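Local coordinates for catalase (Bacillus pumilus, PDB 4QOL), which breaks down hydrogen peroxide to water and oxygen at a buried heme, and probably also oxidises phenolic substrates in a peroxidase-like way, at residues 104-116 and 181-195. Numbering follows the deposited sequence.
Sequences SPETLRDPRGFAV and LFSDEGIPANYAEMR. With HEM (protoporphyrin IX containing Fe), chain E.
In the catalase fold, the loop that runs into the heme-lining strand 113-120 packs here, largely through Arg-109 and Arg-112, on the long connection after helix 175-181. Arg-112 curls back at chi2 (53°), which folds the guanidinium towards the carbonyls of its own loop: NH1 and NH2 both grip Leu-108 O, while NH2 also reaches Glu-106 O and NH1 Asp-110 O. Pro-188 CD lies over one face of this flat group, 3.7 Å from NE, and Arg-112 CB is 3.5 Å from Met-194 SD. With an alanine here, Leu-108 O would probably be left short of donors and a gap would be likely to open beside Pro-188. Arg-109, bent at chi3, sends NH1 to Leu-181 O at the C-terminal end of helix 175-181 (3.0 Å, 158°), and its CD sits over the Phe-182 ring in a CH-pi contact. Gly-186 suits its place because a side chain would run into Arg-109 NH1; its O accepts from Asp-110 N at 2.9 Å. Tyr-191 OH donates to Glu-106 OE2 from above the carboxylate plane (2.6 Å), an oxygen shared with Thr-244. Gly-113, 3.4 Å from CA to heme CMD, leaves room for that methyl. Around the contact, helix 434-448 packs on Phe-182, helix 229-236 on Ile-187 and helix 242-253 on Tyr-191, while strands 88-96 and 123-130 flank 113-120.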
ATOM      1  N   SER A 104     -20.231 -13.530  -3.583  1.00 15.27           N
ATOM      2  CA  SER A 104     -21.079 -13.967  -4.678  1.00 16.01           C
ATOM      3  C   SER A 104     -21.582 -15.384  -4.383  1.00 15.70           C
ATOM      4  O   SER A 104     -21.022 -16.113  -3.556  1.00 15.85           O
ATOM      5  CB  SER A 104     -20.316 -13.946  -6.034  1.00 16.34           C
ATOM      6  OG  SER A 104     -19.158 -14.748  -6.064  1.00 15.48           O
ATOM      7  N   PRO A 105     -22.686 -15.794  -5.008  1.00 16.01           N
ATOM      8  CA  PRO A 105     -23.240 -17.117  -4.723  1.00 16.00           C
ATOM      9  C   PRO A 105     -22.374 -18.292  -5.219  1.00 15.85           C
ATOM     10  O   PRO A 105     -21.637 -18.201  -6.200  1.00 15.78           O
ATOM     11  CB  PRO A 105     -24.563 -17.122  -5.478  1.00 15.53           C
ATOM     12  CG  PRO A 105     -24.870 -15.673  -5.642  1.00 16.57           C
ATOM     13  CD  PRO A 105     -23.586 -15.006  -5.867  1.00 15.47           C
ATOM     14  N   GLU A 106     -22.532 -19.414  -4.536  1.00 14.07           N
ATOM     15  CA  GLU A 106     -21.753 -20.625  -4.844  1.00 15.33           C
ATOM     16  C   GLU A 106     -22.570 -21.611  -5.725  1.00 16.23           C
ATOM     17  O   GLU A 106     -22.175 -22.750  -5.969  1.00 16.12           O
ATOM     18  CB  GLU A 106     -21.244 -21.262  -3.561  1.00 15.62           C
ATOM     19  CG  GLU A 106     -20.097 -20.463  -2.914  1.00 17.03           C
ATOM     20  CD  GLU A 106     -19.682 -20.990  -1.548  1.00 17.43           C
ATOM     21  OE1 GLU A 106     -20.636 -21.336  -0.769  1.00 19.10           O
ATOM     22  OE2 GLU A 106     -18.465 -20.957  -1.217  1.00 17.23           O
ATOM     23  N   THR A 107     -23.653 -21.082  -6.270  1.00 15.01           N
ATOM     24  CA  THR A 107     -24.539 -21.768  -7.223  1.00 16.63           C
ATOM     25  C   THR A 107     -24.347 -21.365  -8.683  1.00 16.27           C
ATOM     26  O   THR A 107     -25.134 -21.790  -9.525  1.00 18.98           O
ATOM     27  CB  THR A 107     -25.990 -21.423  -6.847  1.00 16.17           C
ATOM     28  OG1 THR A 107     -26.088 -20.058  -6.548  1.00 16.43           O
ATOM     29  CG2 THR A 107     -26.431 -22.190  -5.605  1.00 17.34           C
ATOM     30  N   LEU A 108     -23.378 -20.473  -8.961  1.00 14.34           N
ATOM     31  CA  LEU A 108     -23.097 -20.077 -10.314  1.00 14.84           C
ATOM     32  C   LEU A 108     -22.295 -21.111 -11.089  1.00 15.74           C
ATOM     33  O   LEU A 108     -21.574 -21.885 -10.499  1.00 17.79           O
ATOM     34  CB  LEU A 108     -22.337 -18.764 -10.309  1.00 14.72           C
ATOM     35  CG  LEU A 108     -22.893 -17.617  -9.458  1.00 15.56           C
ATOM     36  CD1 LEU A 108     -22.086 -16.326  -9.582  1.00 14.82           C
ATOM     37  CD2 LEU A 108     -24.358 -17.319  -9.850  1.00 15.74           C
ATOM     38  N   ARG A 109     -22.404 -21.055 -12.419  1.00 17.07           N
ATOM     39  CA  ARG A 109     -21.622 -21.917 -13.278  1.00 17.22           C
ATOM     40  C   ARG A 109     -20.194 -21.413 -13.278  1.00 17.97           C
ATOM     41  O   ARG A 109     -19.979 -20.200 -13.443  1.00 20.06           O
ATOM     42  CB  ARG A 109     -22.218 -21.919 -14.692  1.00 16.97           C
ATOM     43  CG  ARG A 109     -21.475 -22.850 -15.644  1.00 16.10           C
ATOM     44  CD  ARG A 109     -22.164 -23.034 -16.996  1.00 18.34           C
ATOM     45  NE  ARG A 109     -23.576 -23.411 -16.852  1.00 18.00           N
ATOM     46  CZ  ARG A 109     -24.008 -24.607 -16.504  1.00 19.20           C
ATOM     47  NH1 ARG A 109     -23.180 -25.669 -16.414  1.00 19.59           N
ATOM     48  NH2 ARG A 109     -25.266 -24.756 -16.271  1.00 19.69           N
ATOM     49  N   ASP A 110     -19.234 -22.296 -13.103  1.00 17.27           N
ATOM     50  CA  ASP A 110     -17.798 -21.880 -13.047  1.00 16.79           C
ATOM     51  C   ASP A 110     -17.008 -23.155 -12.841  1.00 15.98           C
ATOM     52  O   ASP A 110     -17.476 -24.042 -12.135  1.00 15.21           O
ATOM     53  CB  ASP A 110     -17.535 -20.953 -11.825  1.00 16.33           C
ATOM     54  CG  ASP A 110     -17.007 -19.541 -12.180  1.00 17.68           C
ATOM     55  OD1 ASP A 110     -16.752 -19.192 -13.361  1.00 18.52           O
ATOM     56  OD2 ASP A 110     -17.018 -18.655 -11.223  1.00 20.03           O
ATOM     57  N   PRO A 111     -15.756 -23.197 -13.322  1.00 15.47           N
ATOM     58  CA  PRO A 111     -14.807 -24.138 -12.643  1.00 15.78           C
ATOM     59  C   PRO A 111     -14.778 -23.858 -11.145  1.00 15.41           C
ATOM     60  O   PRO A 111     -15.168 -22.764 -10.698  1.00 17.21           O
ATOM     61  CB  PRO A 111     -13.489 -23.817 -13.280  1.00 15.47           C
ATOM     62  CG  PRO A 111     -13.811 -23.016 -14.488  1.00 15.20           C
ATOM     63  CD  PRO A 111     -15.015 -22.237 -14.137  1.00 15.82           C
ATOM     64  N   ARG A 112     -14.432 -24.864 -10.378  1.00 15.83           N
ATOM     65  CA  ARG A 112     -14.094 -24.665  -9.007  1.00 15.89           C
ATOM     66  C   ARG A 112     -12.614 -24.845  -8.756  1.00 15.96           C
ATOM     67  O   ARG A 112     -12.014 -25.822  -9.217  1.00 16.16           O
ATOM     68  CB  ARG A 112     -14.847 -25.678  -8.146  1.00 15.50           C
ATOM     69  CG  ARG A 112     -16.196 -25.186  -7.567  1.00 16.57           C
ATOM     70  CD  ARG A 112     -17.155 -24.632  -8.590  1.00 16.02           C
ATOM     71  NE  ARG A 112     -18.446 -24.170  -7.987  1.00 16.10           N
ATOM     72  CZ  ARG A 112     -19.381 -23.588  -8.709  1.00 16.45           C
ATOM     73  NH1 ARG A 112     -19.206 -23.414  -9.995  1.00 16.46           N
ATOM     74  NH2 ARG A 112     -20.488 -23.144  -8.149  1.00 17.09           N
ATOM     75  N   GLY A 113     -12.059 -23.947  -7.945  1.00 14.42           N
ATOM     76  CA  GLY A 113     -10.675 -24.131  -7.494  1.00 14.96           C
ATOM     77  C   GLY A 113     -10.547 -25.198  -6.454  1.00 14.99           C
ATOM     78  O   GLY A 113     -11.438 -25.398  -5.631  1.00 17.83           O
ATOM     79  N   PHE A 114      -9.397 -25.815  -6.464  1.00 16.17           N
ATOM     80  CA  PHE A 114      -9.067 -26.956  -5.633  1.00 16.66           C
ATOM     81  C   PHE A 114      -7.567 -26.849  -5.376  1.00 15.84           C
ATOM     82  O   PHE A 114      -6.737 -27.438  -6.048  1.00 15.70           O
ATOM     83  CB  PHE A 114      -9.411 -28.246  -6.389  1.00 17.64           C
ATOM     84  CG  PHE A 114      -9.518 -29.478  -5.529  1.00 17.47           C
ATOM     85  CD1 PHE A 114      -8.546 -29.824  -4.607  1.00 20.48           C
ATOM     86  CD2 PHE A 114     -10.597 -30.340  -5.708  1.00 19.09           C
ATOM     87  CE1 PHE A 114      -8.657 -30.992  -3.846  1.00 20.04           C
ATOM     88  CE2 PHE A 114     -10.717 -31.499  -4.972  1.00 19.21           C
ATOM     89  CZ  PHE A 114      -9.742 -31.834  -4.033  1.00 18.76           C
ATOM     90  N   ALA A 115      -7.222 -26.035  -4.371  1.00 16.60           N
ATOM     91  CA  ALA A 115      -5.815 -25.646  -4.094  1.00 14.15           C
ATOM     92  C   ALA A 115      -5.314 -26.321  -2.831  1.00 14.33           C
ATOM     93  O   ALA A 115      -5.915 -26.156  -1.785  1.00 15.24           O
ATOM     94  CB  ALA A 115      -5.708 -24.122  -3.939  1.00 14.25           C
ATOM     95  N   VAL A 116      -4.260 -27.124  -2.938  1.00 13.68           N
ATOM     96  CA  VAL A 116      -3.731 -27.867  -1.840  1.00 15.29           C
ATOM     97  C   VAL A 116      -2.279 -27.494  -1.535  1.00 15.76           C
ATOM     98  O   VAL A 116      -1.414 -27.537  -2.422  1.00 14.80           O
ATOM     99  CB  VAL A 116      -3.788 -29.388  -2.157  1.00 16.74           C
ATOM    100  CG1 VAL A 116      -3.284 -30.210  -0.955  1.00 17.88           C
ATOM    101  CG2 VAL A 116      -5.215 -29.797  -2.551  1.00 16.13           C
ATOM    102  N   LEU A 181     -17.603 -27.519 -19.047  1.00 16.05           N
ATOM    103  CA  LEU A 181     -18.194 -26.437 -18.244  1.00 16.44           C
ATOM    104  C   LEU A 181     -19.704 -26.327 -18.432  1.00 17.08           C
ATOM    105  O   LEU A 181     -20.408 -25.944 -17.480  1.00 15.87           O
ATOM    106  CB  LEU A 181     -17.561 -25.117 -18.620  1.00 16.66           C
ATOM    107  CG  LEU A 181     -17.953 -23.927 -17.743  1.00 16.44           C
ATOM    108  CD1 LEU A 181     -17.657 -24.143 -16.265  1.00 17.09           C
ATOM    109  CD2 LEU A 181     -17.243 -22.649 -18.253  1.00 16.10           C
ATOM    110  N   PHE A 182     -20.227 -26.659 -19.639  1.00 17.59           N
ATOM    111  CA  PHE A 182     -21.684 -26.531 -19.816  1.00 18.14           C
ATOM    112  C   PHE A 182     -22.397 -27.869 -19.675  1.00 18.14           C
ATOM    113  O   PHE A 182     -23.603 -27.926 -19.843  1.00 17.42           O
ATOM    114  CB  PHE A 182     -22.004 -25.794 -21.116  1.00 17.95           C
ATOM    115  CG  PHE A 182     -21.794 -24.346 -21.018  1.00 18.21           C
ATOM    116  CD1 PHE A 182     -22.810 -23.531 -20.569  1.00 17.70           C
ATOM    117  CD2 PHE A 182     -20.571 -23.777 -21.283  1.00 17.56           C
ATOM    118  CE1 PHE A 182     -22.616 -22.179 -20.415  1.00 18.86           C
ATOM    119  CE2 PHE A 182     -20.388 -22.392 -21.159  1.00 18.25           C
ATOM    120  CZ  PHE A 182     -21.417 -21.596 -20.762  1.00 17.35           C
ATOM    121  N   SER A 183     -21.665 -28.927 -19.298  1.00 17.05           N
ATOM    122  CA  SER A 183     -22.325 -30.096 -18.612  1.00 18.67           C
ATOM    123  C   SER A 183     -22.790 -29.670 -17.255  1.00 17.85           C
ATOM    124  O   SER A 183     -22.515 -28.530 -16.819  1.00 16.55           O
ATOM    125  CB  SER A 183     -21.409 -31.306 -18.476  1.00 18.40           C
ATOM    126  OG  SER A 183     -20.464 -31.172 -17.416  1.00 18.57           O
ATOM    127  N   ASP A 184     -23.533 -30.504 -16.559  1.00 18.58           N
ATOM    128  CA  ASP A 184     -23.955 -30.046 -15.250  1.00 19.32           C
ATOM    129  C   ASP A 184     -22.755 -29.989 -14.286  1.00 18.69           C
ATOM    130  O   ASP A 184     -22.868 -29.455 -13.163  1.00 18.75           O
ATOM    131  CB  ASP A 184     -25.087 -30.897 -14.672  1.00 19.60           C
ATOM    132  CG  ASP A 184     -26.471 -30.629 -15.373  1.00 20.93           C
ATOM    133  OD1 ASP A 184     -26.731 -29.527 -15.930  1.00 20.33           O
ATOM    134  OD2 ASP A 184     -27.315 -31.543 -15.253  1.00 22.82           O
ATOM    135  N   GLU A 185     -21.614 -30.522 -14.688  1.00 18.34           N
ATOM    136  CA  GLU A 185     -20.445 -30.427 -13.785  1.00 18.23           C
ATOM    137  C   GLU A 185     -19.926 -28.967 -13.696  1.00 17.89           C
ATOM    138  O   GLU A 185     -19.123 -28.664 -12.807  1.00 18.87           O
ATOM    139  CB  GLU A 185     -19.296 -31.378 -14.208  1.00 20.06           C
ATOM    140  CG  GLU A 185     -18.331 -31.629 -13.069  1.00 20.45           C
ATOM    141  CD  GLU A 185     -17.288 -32.704 -13.390  1.00 21.59           C
ATOM    142  OE1 GLU A 185     -17.483 -33.510 -14.317  1.00 24.36           O
ATOM    143  OE2 GLU A 185     -16.305 -32.781 -12.659  1.00 23.17           O
ATOM    144  N   GLY A 186     -20.451 -28.059 -14.536  1.00 17.15           N
ATOM    145  CA  GLY A 186     -20.234 -26.651 -14.340  1.00 15.99           C
ATOM    146  C   GLY A 186     -20.818 -26.045 -13.065  1.00 16.41           C
ATOM    147  O   GLY A 186     -20.389 -24.970 -12.659  1.00 14.91           O
ATOM    148  N   ILE A 187     -21.701 -26.790 -12.386  1.00 15.68           N
ATOM    149  CA  ILE A 187     -22.198 -26.438 -11.084  1.00 17.02           C
ATOM    150  C   ILE A 187     -22.131 -27.642 -10.149  1.00 16.63           C
ATOM    151  O   ILE A 187     -23.125 -28.351  -9.953  1.00 20.43           O
ATOM    152  CB  ILE A 187     -23.641 -25.896 -11.102  1.00 18.33           C
ATOM    153  CG1 ILE A 187     -23.854 -24.923 -12.263  1.00 18.79           C
ATOM    154  CG2 ILE A 187     -23.933 -25.233  -9.745  1.00 19.52           C
ATOM    155  CD1 ILE A 187     -25.247 -24.366 -12.375  1.00 18.14           C
ATOM    156  N   PRO A 188     -20.963 -27.909  -9.549  1.00 18.14           N
ATOM    157  CA  PRO A 188     -20.891 -28.893  -8.497  1.00 17.05           C
ATOM    158  C   PRO A 188     -21.900 -28.677  -7.366  1.00 18.67           C
ATOM    159  O   PRO A 188     -22.206 -27.554  -7.048  1.00 16.90           O
ATOM    160  CB  PRO A 188     -19.422 -28.785  -7.982  1.00 18.17           C
ATOM    161  CG  PRO A 188     -18.688 -28.225  -9.178  1.00 18.94           C
ATOM    162  CD  PRO A 188     -19.685 -27.224  -9.770  1.00 16.43           C
ATOM    163  N   ALA A 189     -22.370 -29.782  -6.735  1.00 17.74           N
ATOM    164  CA  ALA A 189     -23.366 -29.632  -5.696  1.00 17.39           C
ATOM    165  C   ALA A 189     -22.805 -28.895  -4.486  1.00 16.48           C
ATOM    166  O   ALA A 189     -23.570 -28.203  -3.728  1.00 16.82           O
ATOM    167  CB  ALA A 189     -23.927 -30.978  -5.289  1.00 18.51           C
ATOM    168  N   ASN A 190     -21.524 -29.130  -4.238  1.00 17.14           N
ATOM    169  CA  ASN A 190     -20.795 -28.496  -3.161  1.00 17.60           C
ATOM    170  C   ASN A 190     -19.270 -28.841  -3.365  1.00 17.84           C
ATOM    171  O   ASN A 190     -18.911 -29.407  -4.369  1.00 17.13           O
ATOM    172  CB  ASN A 190     -21.332 -28.993  -1.800  1.00 17.69           C
ATOM    173  CG  ASN A 190     -21.278 -30.498  -1.675  1.00 19.14           C
ATOM    174  OD1 ASN A 190     -20.202 -31.095  -1.759  1.00 19.52           O
ATOM    175  ND2 ASN A 190     -22.452 -31.154  -1.449  1.00 20.64           N
ATOM    176  N   TYR A 191     -18.417 -28.422  -2.448  1.00 17.14           N
ATOM    177  CA  TYR A 191     -16.995 -28.626  -2.625  1.00 17.86           C
ATOM    178  C   TYR A 191     -16.541 -30.047  -2.295  1.00 17.62           C
ATOM    179  O   TYR A 191     -15.499 -30.458  -2.746  1.00 19.65           O
ATOM    180  CB  TYR A 191     -16.209 -27.636  -1.746  1.00 17.27           C
ATOM    181  CG  TYR A 191     -16.372 -26.167  -2.073  1.00 16.32           C
ATOM    182  CD1 TYR A 191     -16.300 -25.703  -3.387  1.00 17.58           C
ATOM    183  CD2 TYR A 191     -16.591 -25.236  -1.064  1.00 16.55           C
ATOM    184  CE1 TYR A 191     -16.412 -24.346  -3.680  1.00 18.54           C
ATOM    185  CE2 TYR A 191     -16.709 -23.898  -1.319  1.00 16.90           C
ATOM    186  CZ  TYR A 191     -16.644 -23.431  -2.636  1.00 18.28           C
ATOM    187  OH  TYR A 191     -16.777 -22.096  -2.881  1.00 19.96           O
ATOM    188  N   ALA A 192     -17.346 -30.806  -1.529  1.00 19.76           N
ATOM    189  CA  ALA A 192     -16.969 -32.186  -1.126  1.00 19.10           C
ATOM    190  C   ALA A 192     -17.277 -33.217  -2.209  1.00 19.66           C
ATOM    191  O   ALA A 192     -16.510 -34.138  -2.458  1.00 21.84           O
ATOM    192  CB  ALA A 192     -17.685 -32.578   0.159  1.00 20.28           C
ATOM    193  N   GLU A 193     -18.361 -33.011  -2.935  1.00 19.37           N
ATOM    194  CA  GLU A 193     -18.821 -34.010  -3.939  1.00 19.68           C
ATOM    195  C   GLU A 193     -18.375 -33.580  -5.328  1.00 18.97           C
ATOM    196  O   GLU A 193     -19.176 -33.317  -6.237  1.00 17.58           O
ATOM    197  CB  GLU A 193     -20.354 -34.135  -3.848  1.00 20.40           C
ATOM    198  CG  GLU A 193     -20.840 -34.702  -2.517  1.00 21.24           C
ATOM    199  CD  GLU A 193     -22.357 -34.783  -2.427  1.00 22.46           C
ATOM    200  OE1 GLU A 193     -22.987 -33.959  -1.709  1.00 23.31           O
ATOM    201  OE2 GLU A 193     -22.924 -35.676  -3.064  1.00 24.63           O
ATOM    202  N   MET A 194     -17.056 -33.422  -5.467  1.00 19.55           N
ATOM    203  CA  MET A 194     -16.453 -32.691  -6.560  1.00 18.51           C
ATOM    204  C   MET A 194     -15.109 -33.309  -6.904  1.00 17.65           C
ATOM    205  O   MET A 194     -14.392 -33.752  -6.006  1.00 19.20           O
ATOM    206  CB  MET A 194     -16.227 -31.251  -6.078  1.00 20.65           C
ATOM    207  CG  MET A 194     -15.703 -30.310  -7.087  1.00 20.59           C
ATOM    208  SD  MET A 194     -15.541 -28.608  -6.434  1.00 19.14           S
ATOM    209  CE  MET A 194     -14.013 -28.668  -5.501  1.00 21.93           C
ATOM    210  N   ARG A 195     -14.815 -33.334  -8.200  1.00 17.07           N
ATOM    211  CA  ARG A 195     -13.547 -33.776  -8.753  1.00 19.43           C
ATOM    212  C   ARG A 195     -12.434 -32.773  -8.431  1.00 18.47           C
ATOM    213  O   ARG A 195     -12.727 -31.613  -8.117  1.00 21.04           O
ATOM    214  CB  ARG A 195     -13.723 -33.821 -10.265  1.00 21.30           C
ATOM    215  CG  ARG A 195     -12.671 -34.503 -11.058  1.00 22.43           C
ATOM    216  CD  ARG A 195     -12.914 -34.306 -12.547  1.00 22.65           C
ATOM    217  NE  ARG A 195     -14.281 -34.644 -12.983  1.00 22.82           N
ATOM    218  CZ  ARG A 195     -14.665 -35.801 -13.530  1.00 25.01           C
ATOM    219  NH1 ARG A 195     -13.805 -36.770 -13.756  1.00 27.39           N
ATOM    220  NH2 ARG A 195     -15.936 -35.982 -13.885  1.00 23.41           N
TER
HETATM  221  CHA HEM E 501      -6.106 -17.985  -8.104  0.50 11.44           C
HETATM  222  CHB HEM E 501      -3.735 -16.369 -12.015  0.50 11.38           C
HETATM  223  CHC HEM E 501      -4.922 -20.591 -14.375  0.50 11.70           C
HETATM  224  CHD HEM E 501      -6.606 -22.322 -10.174  0.50 11.68           C
HETATM  225  C1A HEM E 501      -5.396 -17.177  -8.978  0.50 11.90           C
HETATM  226  C2A HEM E 501      -4.947 -15.846  -8.703  0.50 12.00           C
HETATM  227  C3A HEM E 501      -4.279 -15.398  -9.801  0.50 11.81           C
HETATM  228  C4A HEM E 501      -4.309 -16.439 -10.746  0.50 11.64           C
HETATM  229  CMA HEM E 501      -3.525 -14.127 -10.066  0.50 11.00           C
HETATM  230  CAA HEM E 501      -5.153 -15.138  -7.402  0.50 11.68           C
HETATM  231  CBA HEM E 501      -4.226 -15.842  -6.389  0.50 12.41           C
HETATM  232  CGA HEM E 501      -4.180 -15.133  -5.088  0.50 12.77           C
HETATM  233  O1A HEM E 501      -3.677 -15.730  -4.114  0.50 14.19           O
HETATM  234  O2A HEM E 501      -4.533 -13.935  -4.983  0.50 12.33           O
HETATM  235  C1B HEM E 501      -3.903 -17.408 -12.974  0.50 11.68           C
HETATM  236  C2B HEM E 501      -3.368 -17.309 -14.297  0.50 11.46           C
HETATM  237  C3B HEM E 501      -3.701 -18.455 -14.972  0.50 11.30           C
HETATM  238  C4B HEM E 501      -4.416 -19.321 -14.024  0.50 11.40           C
HETATM  239  CMB HEM E 501      -2.580 -16.134 -14.815  0.50 11.98           C
HETATM  240  CAB HEM E 501      -3.366 -18.864 -16.338  0.50 11.38           C
HETATM  241  CBB HEM E 501      -2.407 -18.209 -16.997  0.50 12.26           C
HETATM  242  C1C HEM E 501      -5.483 -21.436 -13.417  0.50 11.92           C
HETATM  243  C2C HEM E 501      -5.622 -22.794 -13.588  0.50 12.05           C
HETATM  244  C3C HEM E 501      -6.119 -23.275 -12.416  0.50 11.67           C
HETATM  245  C4C HEM E 501      -6.213 -22.218 -11.481  0.50 12.01           C
HETATM  246  CMC HEM E 501      -5.363 -23.523 -14.890  0.50 11.80           C
HETATM  247  CAC HEM E 501      -6.320 -24.649 -12.102  0.50 12.51           C
HETATM  248  CBC HEM E 501      -5.575 -25.535 -12.741  0.50 12.74           C
HETATM  249  C1D HEM E 501      -6.586 -21.229  -9.295  0.50 11.43           C
HETATM  250  C2D HEM E 501      -7.093 -21.347  -7.927  0.50 11.05           C
HETATM  251  C3D HEM E 501      -6.994 -20.150  -7.340  0.50 10.61           C
HETATM  252  C4D HEM E 501      -6.403 -19.293  -8.363  0.50 11.46           C
HETATM  253  CMD HEM E 501      -7.641 -22.626  -7.368  0.50 10.93           C
HETATM  254  CAD HEM E 501      -7.369 -19.771  -5.930  0.50 10.40           C
HETATM  255  CBD HEM E 501      -6.191 -20.220  -5.036  0.50 10.48           C
HETATM  256  CGD HEM E 501      -6.625 -19.856  -3.646  0.50 10.87           C
HETATM  257  O1D HEM E 501      -7.366 -20.644  -3.070  0.50 10.55           O
HETATM  258  O2D HEM E 501      -6.249 -18.790  -3.089  0.50 10.68           O
HETATM  259  NA  HEM E 501      -4.967 -17.559 -10.253  0.50 12.83           N
HETATM  260  NB  HEM E 501      -4.500 -18.612 -12.886  0.50 11.60           N
HETATM  261  NC  HEM E 501      -5.770 -21.096 -12.114  0.50 12.34           N
HETATM  262  ND  HEM E 501      -6.177 -19.987  -9.529  0.50 11.80           N
HETATM  263 FE   HEM E 501      -5.374 -19.331 -11.144  0.50 14.59          FE
HETATM  264  O   HOH W   1     -21.481 -25.503  -5.313  1.00 19.05           O
HETATM  265  O   HOH W   2     -25.772 -27.268 -14.524  1.00 20.77           O
HETATM  266  O   HOH W   3     -17.169 -26.767 -12.545  1.00 15.83           O